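Local coordinates for thermophilic dibenzothiophene desulfurization enzyme C (Paenibacillus sp. A11-2, PDB 5XDC), which probably catalyses the FMNH2- and oxygen-dependent oxidation of dibenzothiophene to its 5-oxide and 5,5-dioxide, as a DszC-type flavin monooxygenase, at residues L90-F98 / W122-E130; S149-S160 / S212-Y223. All coordinates share one frame; numbering follows the deposited sequence.

Interaction 1. Residues L90-F98 / W122-E130; sequences LFGYHFSNF and WFLGNASSE
The H94 ring turns an edge to L124. The backbone N of L124 lies in the ring plane and donates to ND1 at 3.0 Å, almost straight (174°). With CG anti to the backbone N (chi1 164°), the imidazole is carried out to the backbone of L124. NE2 bonds to the carbonyl of L55, so both ring nitrogens are engaged. One face of the F95 ring carries H94 CD2 over its centre. F123 also presents an edge: its CE1 lies 3.5 Å from L90 O. R46 makes a cation-pi contact with F123. The E130 carboxylate lies at the edge of the Y93 ring, near the ring plane. Y93 OH bonds to H385; its short approach to E130 OE2 is doubtful, since that oxygen sits too close to the ring. L124 CD1 packs on F98 CB.

The contact sets helix 85-104 of the acyl-CoA dehydrogenase-like fold across strand 124-127, at 76°. Y93, N126, S128 and S129 bind FMN in another structure of this protein, and E130 lines the indole pocket. N97 and N126 hold their amides nearly parallel. N126 ND2 donates to N97 OD1 at 2.9 Å, tilted from the carbonyl plane, and also to S129 OG. N126 OD1 accepts from S129 N, an Asx motif. A leucine in place of N126 would probably leave N97 OD1 and S129 OG without their donor and S129 N without its acceptor. N97 ND2 makes a weak bond to L124 O. A water links that carbonyl to L90 O.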
loop_
_atom_site.group_PDB
_atom_site.type_symbol
_atom_site.label_atom_id
_atom_site.label_comp_id
_atom_site.label_asym_id
_atom_site.label_seq_id
_atom_site.Cartn_x
_atom_site.Cartn_y
_atom_site.Cartn_z
ATOM N N LEU B 90 -0.914 -16.952 25.864
ATOM C CA LEU B 90 -0.914 -18.107 26.761
ATOM C C LEU B 90 -2.308 -18.708 26.851
ATOM O O LEU B 90 -2.483 -19.926 26.752
ATOM C CB LEU B 90 -0.416 -17.701 28.149
ATOM C CG LEU B 90 1.066 -17.361 28.288
ATOM C CD1 LEU B 90 1.330 -16.719 29.627
ATOM C CD2 LEU B 90 1.898 -18.617 28.084
ATOM N N PHE B 91 -3.301 -17.848 27.036
ATOM C CA PHE B 91 -4.698 -18.260 27.104
ATOM C C PHE B 91 -5.135 -18.928 25.797
ATOM O O PHE B 91 -5.677 -20.040 25.799
ATOM C CB PHE B 91 -5.515 -17.012 27.445
ATOM C CG PHE B 91 -6.992 -17.239 27.639
ATOM C CD1 PHE B 91 -7.478 -17.799 28.808
ATOM C CD2 PHE B 91 -7.891 -16.814 26.678
ATOM C CE1 PHE B 91 -8.831 -17.977 28.994
ATOM C CE2 PHE B 91 -9.264 -16.989 26.861
ATOM C CZ PHE B 91 -9.726 -17.554 28.032
ATOM N N GLY B 92 -4.833 -18.302 24.656
ATOM C CA GLY B 92 -5.193 -18.899 23.374
ATOM C C GLY B 92 -4.530 -20.248 23.133
ATOM O O GLY B 92 -5.174 -21.197 22.668
ATOM N N TYR B 93 -3.225 -20.354 23.437
ATOM C CA TYR B 93 -2.506 -21.598 23.206
ATOM C C TYR B 93 -3.043 -22.717 24.085
ATOM O O TYR B 93 -3.021 -23.883 23.685
ATOM C CB TYR B 93 -1.020 -21.420 23.486
ATOM C CG TYR B 93 -0.182 -21.070 22.298
ATOM C CD1 TYR B 93 -0.145 -19.769 21.806
ATOM C CD2 TYR B 93 0.606 -22.026 21.688
ATOM C CE1 TYR B 93 0.646 -19.433 20.718
ATOM C CE2 TYR B 93 1.415 -21.700 20.591
ATOM C CZ TYR B 93 1.427 -20.399 20.110
ATOM O OH TYR B 93 2.214 -20.037 19.023
ATOM N N HIS B 94 -3.497 -22.380 25.287
ATOM C CA HIS B 94 -4.169 -23.366 26.125
ATOM C C HIS B 94 -5.306 -24.036 25.360
ATOM O O HIS B 94 -5.441 -25.261 25.387
ATOM C CB HIS B 94 -4.671 -22.693 27.393
ATOM C CG HIS B 94 -5.686 -23.492 28.149
ATOM N ND1 HIS B 94 -5.343 -24.404 29.126
ATOM C CD2 HIS B 94 -7.037 -23.491 28.089
ATOM C CE1 HIS B 94 -6.443 -24.946 29.622
ATOM N NE2 HIS B 94 -7.485 -24.413 29.006
ATOM N N PHE B 95 -6.109 -23.251 24.639
ATOM C CA PHE B 95 -7.202 -23.850 23.876
ATOM C C PHE B 95 -6.722 -24.577 22.625
ATOM O O PHE B 95 -7.366 -25.541 22.196
ATOM C CB PHE B 95 -8.249 -22.785 23.542
ATOM C CG PHE B 95 -8.961 -22.285 24.759
ATOM C CD1 PHE B 95 -9.879 -23.088 25.417
ATOM C CD2 PHE B 95 -8.637 -21.070 25.314
ATOM C CE1 PHE B 95 -10.498 -22.640 26.561
ATOM C CE2 PHE B 95 -9.243 -20.624 26.458
ATOM C CZ PHE B 95 -10.185 -21.419 27.092
ATOM N N SER B 96 -5.607 -24.160 22.016
ATOM C CA SER B 96 -5.015 -24.975 20.961
ATOM C C SER B 96 -4.603 -26.335 21.502
ATOM O O SER B 96 -4.883 -27.371 20.890
ATOM C CB SER B 96 -3.809 -24.266 20.338
ATOM O OG SER B 96 -3.117 -25.125 19.454
ATOM N N ASN B 97 -3.954 -26.347 22.669
ATOM C CA ASN B 97 -3.552 -27.600 23.293
ATOM C C ASN B 97 -4.773 -28.437 23.651
ATOM O O ASN B 97 -4.814 -29.645 23.378
ATOM C CB ASN B 97 -2.716 -27.323 24.541
ATOM C CG ASN B 97 -1.423 -26.556 24.235
ATOM O OD1 ASN B 97 -0.865 -26.674 23.149
ATOM N ND2 ASN B 97 -0.955 -25.780 25.197
ATOM N N PHE B 98 -5.784 -27.797 24.226
ATOM C CA PHE B 98 -7.018 -28.491 24.562
ATOM C C PHE B 98 -7.674 -29.083 23.323
ATOM O O PHE B 98 -8.139 -30.225 23.344
ATOM C CB PHE B 98 -7.978 -27.539 25.258
ATOM C CG PHE B 98 -9.286 -28.179 25.569
ATOM C CD1 PHE B 98 -9.439 -28.903 26.734
ATOM C CD2 PHE B 98 -10.333 -28.128 24.668
ATOM C CE1 PHE B 98 -10.630 -29.534 27.020
ATOM C CE2 PHE B 98 -11.540 -28.775 24.960
ATOM C CZ PHE B 98 -11.672 -29.467 26.131
ATOM N N TRP B 122 -6.314 -26.662 35.548
ATOM C CA TRP B 122 -5.197 -26.875 34.630
ATOM C C TRP B 122 -5.068 -25.752 33.610
ATOM O O TRP B 122 -6.042 -25.356 32.969
ATOM C CB TRP B 122 -5.357 -28.188 33.886
ATOM C CG TRP B 122 -5.010 -29.399 34.681
ATOM C CD1 TRP B 122 -4.621 -29.452 35.997
ATOM C CD2 TRP B 122 -5.013 -30.741 34.207
ATOM N NE1 TRP B 122 -4.386 -30.756 36.360
ATOM C CE2 TRP B 122 -4.622 -31.566 35.282
ATOM C CE3 TRP B 122 -5.320 -31.333 32.976
ATOM C CZ2 TRP B 122 -4.513 -32.951 35.152
ATOM C CZ3 TRP B 122 -5.217 -32.711 32.853
ATOM C CH2 TRP B 122 -4.825 -33.502 33.937
ATOM N N PHE B 123 -3.840 -25.277 33.452
ATOM C CA PHE B 123 -3.422 -24.349 32.408
ATOM C C PHE B 123 -2.431 -25.150 31.567
ATOM O O PHE B 123 -1.376 -25.546 32.071
ATOM C CB PHE B 123 -2.797 -23.108 33.049
ATOM C CG PHE B 123 -2.882 -21.842 32.228
ATOM C CD1 PHE B 123 -2.705 -21.854 30.864
ATOM C CD2 PHE B 123 -3.110 -20.629 32.858
ATOM C CE1 PHE B 123 -2.760 -20.664 30.138
ATOM C CE2 PHE B 123 -3.162 -19.453 32.138
ATOM C CZ PHE B 123 -2.996 -19.485 30.776
ATOM N N LEU B 124 -2.792 -25.459 30.323
ATOM C CA LEU B 124 -2.023 -26.382 29.489
ATOM C C LEU B 124 -0.888 -25.659 28.780
ATOM O O LEU B 124 -1.053 -24.524 28.312
ATOM C CB LEU B 124 -2.916 -27.065 28.449
ATOM C CG LEU B 124 -4.127 -27.860 28.958
ATOM C CD1 LEU B 124 -4.994 -28.325 27.796
ATOM C CD2 LEU B 124 -3.668 -29.053 29.769
ATOM N N GLY B 125 0.267 -26.329 28.703
ATOM C CA GLY B 125 1.413 -25.837 27.971
ATOM C C GLY B 125 1.788 -26.751 26.811
ATOM O O GLY B 125 1.266 -27.863 26.658
ATOM N N ASN B 126 2.720 -26.262 25.982
ATOM C CA ASN B 126 3.007 -26.864 24.691
ATOM C C ASN B 126 4.498 -27.150 24.577
ATOM O O ASN B 126 5.318 -26.265 24.844
ATOM C CB ASN B 126 2.536 -25.918 23.578
ATOM C CG ASN B 126 2.653 -26.517 22.221
ATOM O OD1 ASN B 126 3.644 -26.299 21.523
ATOM N ND2 ASN B 126 1.639 -27.277 21.818
ATOM N N ALA B 127 4.848 -28.377 24.184
ATOM C CA ALA B 127 6.252 -28.759 24.002
ATOM C C ALA B 127 6.429 -29.935 23.055
ATOM O O ALA B 127 6.785 -31.019 23.495
ATOM C CB ALA B 127 6.866 -29.089 25.333
ATOM N N SER B 128 6.222 -29.761 21.758
ATOM C CA SER B 128 5.842 -28.518 21.118
ATOM C C SER B 128 5.212 -28.911 19.795
ATOM O O SER B 128 5.681 -29.850 19.151
ATOM C CB SER B 128 7.050 -27.611 20.881
ATOM O OG SER B 128 6.734 -26.590 19.946
ATOM N N SER B 129 4.155 -28.217 19.381
ATOM C CA SER B 129 3.546 -28.489 18.086
ATOM C C SER B 129 4.065 -27.555 17.008
ATOM O O SER B 129 3.520 -27.535 15.899
ATOM C CB SER B 129 2.019 -28.405 18.177
ATOM O OG SER B 129 1.574 -27.237 18.816
ATOM N N GLU B 130 5.123 -26.805 17.308
ATOM C CA GLU B 130 5.712 -25.819 16.403
ATOM C C GLU B 130 7.136 -26.254 16.081
ATOM O O GLU B 130 8.102 -25.738 16.645
ATOM C CB GLU B 130 5.654 -24.440 17.053
ATOM C CG GLU B 130 4.225 -23.956 17.122
ATOM C CD GLU B 130 3.999 -22.779 18.032
ATOM O OE1 GLU B 130 4.966 -22.229 18.611
ATOM O OE2 GLU B 130 2.823 -22.396 18.161
HETATM O O HOH W 1 -0.468 -21.889 27.196
#

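Interaction 2. Residues S149-S160 / S212-Y223; sequences SYEINGTKAFCS and SGSVTFSGVVVY. With IND (indole), chain J.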
loop_
_atom_site.group_PDB
_atom_site.type_symbol
_atom_site.label_atom_id
_atom_site.label_comp_id
_atom_site.label_asym_id
_atom_site.label_seq_id
_atom_site.Cartn_x
_atom_site.Cartn_y
_atom_site.Cartn_z
ATOM N N SER B 149 4.941 -47.930 26.967
ATOM C CA SER B 149 5.393 -46.576 27.235
ATOM C C SER B 149 6.434 -46.167 26.193
ATOM O O SER B 149 6.938 -46.985 25.418
ATOM C CB SER B 149 5.990 -46.462 28.636
ATOM O OG SER B 149 5.035 -46.690 29.653
ATOM N N TYR B 150 6.762 -44.876 26.183
ATOM C CA TYR B 150 7.824 -44.355 25.336
ATOM C C TYR B 150 8.786 -43.555 26.195
ATOM O O TYR B 150 8.374 -42.865 27.132
ATOM C CB TYR B 150 7.280 -43.459 24.206
ATOM C CG TYR B 150 6.736 -44.223 23.025
ATOM C CD1 TYR B 150 7.580 -44.665 22.020
ATOM C CD2 TYR B 150 5.381 -44.524 22.919
ATOM C CE1 TYR B 150 7.101 -45.373 20.941
ATOM C CE2 TYR B 150 4.892 -45.234 21.827
ATOM C CZ TYR B 150 5.758 -45.660 20.853
ATOM O OH TYR B 150 5.296 -46.367 19.768
ATOM N N GLU B 151 10.068 -43.653 25.872
ATOM C CA GLU B 151 11.087 -42.843 26.515
ATOM C C GLU B 151 11.406 -41.678 25.588
ATOM O O GLU B 151 11.760 -41.893 24.423
ATOM C CB GLU B 151 12.346 -43.656 26.814
ATOM C CG GLU B 151 13.364 -42.860 27.634
ATOM C CD GLU B 151 14.713 -43.531 27.695
ATOM O OE1 GLU B 151 15.709 -42.905 27.290
ATOM O OE2 GLU B 151 14.779 -44.696 28.131
ATOM N N ILE B 152 11.274 -40.457 26.112
ATOM C CA ILE B 152 11.433 -39.229 25.336
ATOM C C ILE B 152 12.794 -38.631 25.642
ATOM O O ILE B 152 13.145 -38.445 26.812
ATOM C CB ILE B 152 10.327 -38.209 25.657
ATOM C CG1 ILE B 152 8.948 -38.859 25.610
ATOM C CG2 ILE B 152 10.413 -37.026 24.701
ATOM C CD1 ILE B 152 8.608 -39.456 24.286
ATOM N N ASN B 153 13.533 -38.258 24.586
ATOM C CA ASN B 153 14.842 -37.634 24.728
ATOM C C ASN B 153 15.014 -36.505 23.721
ATOM O O ASN B 153 14.693 -36.666 22.541
ATOM C CB ASN B 153 15.974 -38.633 24.512
ATOM C CG ASN B 153 16.092 -39.617 25.639
ATOM O OD1 ASN B 153 16.558 -39.273 26.723
ATOM N ND2 ASN B 153 15.665 -40.847 25.390
ATOM N N GLY B 154 15.560 -35.393 24.186
ATOM C CA GLY B 154 15.927 -34.287 23.320
ATOM C C GLY B 154 15.456 -32.959 23.881
ATOM O O GLY B 154 14.720 -32.881 24.860
ATOM N N THR B 155 15.921 -31.896 23.232
ATOM C CA THR B 155 15.561 -30.532 23.601
ATOM C C THR B 155 14.657 -29.961 22.517
ATOM O O THR B 155 15.024 -29.947 21.333
ATOM C CB THR B 155 16.805 -29.673 23.808
ATOM O OG1 THR B 155 17.545 -30.195 24.918
ATOM C CG2 THR B 155 16.423 -28.228 24.111
ATOM N N LYS B 156 13.469 -29.522 22.935
ATOM C CA LYS B 156 12.432 -28.978 22.067
ATOM C C LYS B 156 12.468 -27.456 22.153
ATOM O O LYS B 156 12.441 -26.904 23.250
ATOM C CB LYS B 156 11.064 -29.501 22.522
ATOM C CG LYS B 156 9.942 -29.358 21.519
ATOM C CD LYS B 156 10.126 -30.311 20.356
ATOM C CE LYS B 156 8.992 -31.323 20.263
ATOM N NZ LYS B 156 9.153 -32.189 19.065
ATOM N N ALA B 157 12.520 -26.782 21.011
ATOM C CA ALA B 157 12.446 -25.327 21.004
ATOM C C ALA B 157 11.002 -24.841 20.842
ATOM O O ALA B 157 10.106 -25.589 20.436
ATOM C CB ALA B 157 13.311 -24.749 19.886
ATOM N N PHE B 158 10.794 -23.569 21.182
ATOM C CA PHE B 158 9.511 -22.884 21.024
ATOM C C PHE B 158 8.387 -23.670 21.691
ATOM O O PHE B 158 7.428 -24.113 21.056
ATOM C CB PHE B 158 9.198 -22.622 19.550
ATOM C CG PHE B 158 9.950 -21.445 18.983
ATOM C CD1 PHE B 158 9.453 -20.156 19.125
ATOM C CD2 PHE B 158 11.155 -21.627 18.328
ATOM C CE1 PHE B 158 10.148 -19.066 18.604
ATOM C CE2 PHE B 158 11.853 -20.548 17.809
ATOM C CZ PHE B 158 11.348 -19.266 17.949
ATOM N N CYS B 159 8.523 -23.798 23.006
ATOM C CA CYS B 159 7.560 -24.510 23.839
ATOM C C CYS B 159 6.668 -23.505 24.571
ATOM O O CYS B 159 6.780 -23.272 25.775
ATOM C CB CYS B 159 8.306 -25.413 24.814
ATOM S SG CYS B 159 9.260 -26.677 24.039
ATOM N N SER B 160 5.752 -22.907 23.813
ATOM C CA SER B 160 4.941 -21.826 24.356
ATOM C C SER B 160 4.194 -22.249 25.614
ATOM O O SER B 160 3.614 -23.335 25.683
ATOM C CB SER B 160 3.942 -21.345 23.303
ATOM O OG SER B 160 4.622 -20.951 22.127
ATOM N N SER B 212 8.267 -19.068 25.888
ATOM C CA SER B 212 8.347 -19.848 24.664
ATOM C C SER B 212 9.763 -20.331 24.391
ATOM O O SER B 212 10.141 -20.552 23.235
ATOM C CB SER B 212 7.805 -19.035 23.491
ATOM O OG SER B 212 6.422 -18.794 23.663
ATOM N N GLY B 213 10.540 -20.510 25.445
ATOM C CA GLY B 213 11.831 -21.143 25.339
ATOM C C GLY B 213 11.771 -22.648 25.164
ATOM O O GLY B 213 10.778 -23.187 24.670
ATOM N N SER B 214 12.831 -23.338 25.568
ATOM C CA SER B 214 12.976 -24.751 25.272
ATOM C C SER B 214 12.639 -25.610 26.491
ATOM O O SER B 214 12.580 -25.142 27.631
ATOM C CB SER B 214 14.393 -25.058 24.777
ATOM O OG SER B 214 15.348 -24.735 25.754
ATOM N N VAL B 215 12.385 -26.882 26.210
ATOM C CA VAL B 215 12.167 -27.908 27.222
ATOM C C VAL B 215 13.073 -29.072 26.870
ATOM O O VAL B 215 13.091 -29.523 25.719
ATOM C CB VAL B 215 10.700 -28.373 27.281
ATOM C CG1 VAL B 215 10.547 -29.575 28.233
ATOM C CG2 VAL B 215 9.800 -27.236 27.715
ATOM N N THR B 216 13.827 -29.557 27.853
ATOM C CA THR B 216 14.753 -30.654 27.649
ATOM C C THR B 216 14.171 -31.898 28.295
ATOM O O THR B 216 13.786 -31.862 29.471
ATOM C CB THR B 216 16.131 -30.348 28.245
ATOM O OG1 THR B 216 16.705 -29.222 27.553
ATOM C CG2 THR B 216 17.055 -31.552 28.079
ATOM N N PHE B 217 14.070 -32.965 27.511
ATOM C CA PHE B 217 13.584 -34.259 27.983
ATOM C C PHE B 217 14.782 -35.184 28.142
ATOM O O PHE B 217 15.453 -35.506 27.155
ATOM C CB PHE B 217 12.582 -34.864 26.996
ATOM C CG PHE B 217 11.364 -34.008 26.757
ATOM C CD1 PHE B 217 11.393 -32.983 25.835
ATOM C CD2 PHE B 217 10.191 -34.232 27.462
ATOM C CE1 PHE B 217 10.279 -32.196 25.618
ATOM C CE2 PHE B 217 9.067 -33.439 27.251
ATOM C CZ PHE B 217 9.116 -32.421 26.332
ATOM N N SER B 218 15.047 -35.611 29.376
ATOM C CA SER B 218 16.120 -36.559 29.664
ATOM C C SER B 218 15.522 -37.867 30.176
ATOM O O SER B 218 15.218 -37.987 31.360
ATOM C CB SER B 218 17.081 -35.966 30.687
ATOM O OG SER B 218 17.728 -34.839 30.144
ATOM N N GLY B 219 15.382 -38.841 29.284
ATOM C CA GLY B 219 14.850 -40.137 29.680
ATOM C C GLY B 219 13.454 -40.053 30.261
ATOM O O GLY B 219 13.130 -40.770 31.217
ATOM N N VAL B 220 12.611 -39.197 29.694
ATOM C CA VAL B 220 11.271 -38.965 30.221
ATOM C C VAL B 220 10.371 -40.112 29.784
ATOM O O VAL B 220 10.237 -40.390 28.590
ATOM C CB VAL B 220 10.729 -37.611 29.732
ATOM C CG1 VAL B 220 9.269 -37.450 30.043
ATOM C CG2 VAL B 220 11.507 -36.501 30.405
ATOM N N VAL B 221 9.760 -40.795 30.747
ATOM C CA VAL B 221 8.841 -41.886 30.425
ATOM C C VAL B 221 7.433 -41.318 30.306
ATOM O O VAL B 221 6.961 -40.627 31.215
ATOM C CB VAL B 221 8.893 -42.995 31.487
ATOM C CG1 VAL B 221 7.996 -44.155 31.059
ATOM C CG2 VAL B 221 10.306 -43.471 31.699
ATOM N N VAL B 222 6.772 -41.563 29.173
ATOM C CA VAL B 222 5.350 -41.268 29.053
ATOM C C VAL B 222 4.599 -42.590 28.950
ATOM O O VAL B 222 4.967 -43.483 28.168
ATOM C CB VAL B 222 5.021 -40.287 27.905
ATOM C CG1 VAL B 222 6.242 -39.569 27.385
ATOM C CG2 VAL B 222 4.200 -40.889 26.806
ATOM N N TYR B 223 3.584 -42.716 29.766
ATOM C CA TYR B 223 2.902 -43.971 30.019
ATOM C C TYR B 223 1.760 -44.154 29.038
ATOM O O TYR B 223 1.308 -43.189 28.403
ATOM C CB TYR B 223 2.404 -43.994 31.461
ATOM C CG TYR B 223 3.544 -43.799 32.449
ATOM C CD1 TYR B 223 4.559 -44.745 32.553
ATOM C CD2 TYR B 223 3.631 -42.660 33.226
ATOM C CE1 TYR B 223 5.620 -44.561 33.440
ATOM C CE2 TYR B 223 4.689 -42.469 34.112
ATOM C CZ TYR B 223 5.678 -43.424 34.200
ATOM O OH TYR B 223 6.727 -43.229 35.078
HETATM N N1 IND J . 6.295 -16.050 20.220
HETATM C C2 IND J . 5.881 -16.891 21.163
HETATM C C3 IND J . 5.848 -18.009 20.544
HETATM C C4 IND J . 6.259 -19.043 18.311
HETATM C C5 IND J . 6.668 -18.692 17.021
HETATM C C6 IND J . 6.994 -17.356 16.710
HETATM C C7 IND J . 6.911 -16.373 17.692
HETATM C C8 IND J . 6.513 -16.711 18.971
HETATM C C9 IND J . 6.176 -18.074 19.278
#
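G154 O accepts the backbone N-H of F217 at 2.7 Å, nearly straight (174°). The same oxygen lies at the edge of the F217 ring, in its plane. Strand 150-153 pairs antiparallel with 220-222, and 155-156 with 215-217, in the beta-rich middle domain of the acyl-CoA dehydrogenase-like fold. The chain turns from one sheet to the other at G154 and at S218-G219, and the register slips by one, a beta bulge. Backbone angles at G154 call for glycine. G219 and V220 both face I152, a G1 bulge. G219 N donates to N153 OD1 from above the carbonyl plane. N153 ND2 donates to E151 OE1 on the anti side.

On the face of I152, F217 and V222, I152 CG2 lies beside F217 CG, and I152 CG1 is tight against V222 CG1 at 3.3 Å. V222 chi1 is -15°, consistent with strain. On the face of T155 and T216, their OG1 atoms share a hydrogen bond.

S160 OG and S212 OG bond at 3.2 Å; S212 OG also bonds to T210 OG1. Both serines line the indole pocket, with F158. Strand 150-153 also pairs with 141-144, and 215-217 with 196-198. S160 and S212 touch helix 85-104.

From the N terminus, helix 85-104 comes first. Interaction 1 closes a mostly helical loop of 23 residues when the chain returns at 122-130. Interaction 2 opens later, at 149-160, and closes at 212-223 after 51 residues that include strands but no helix. The two are in series; neither nests in nor crosses the other. Interaction 1 ties the helical N-terminal part to the first strand of the mixed sheet. Interaction 2 joins that sheet to the three-stranded one. They meet beside the pocket, where N126 N probably bonds to S160 O and S128 OG to F158 O. Together they bring FMN-binding and indole-lining residues to one place.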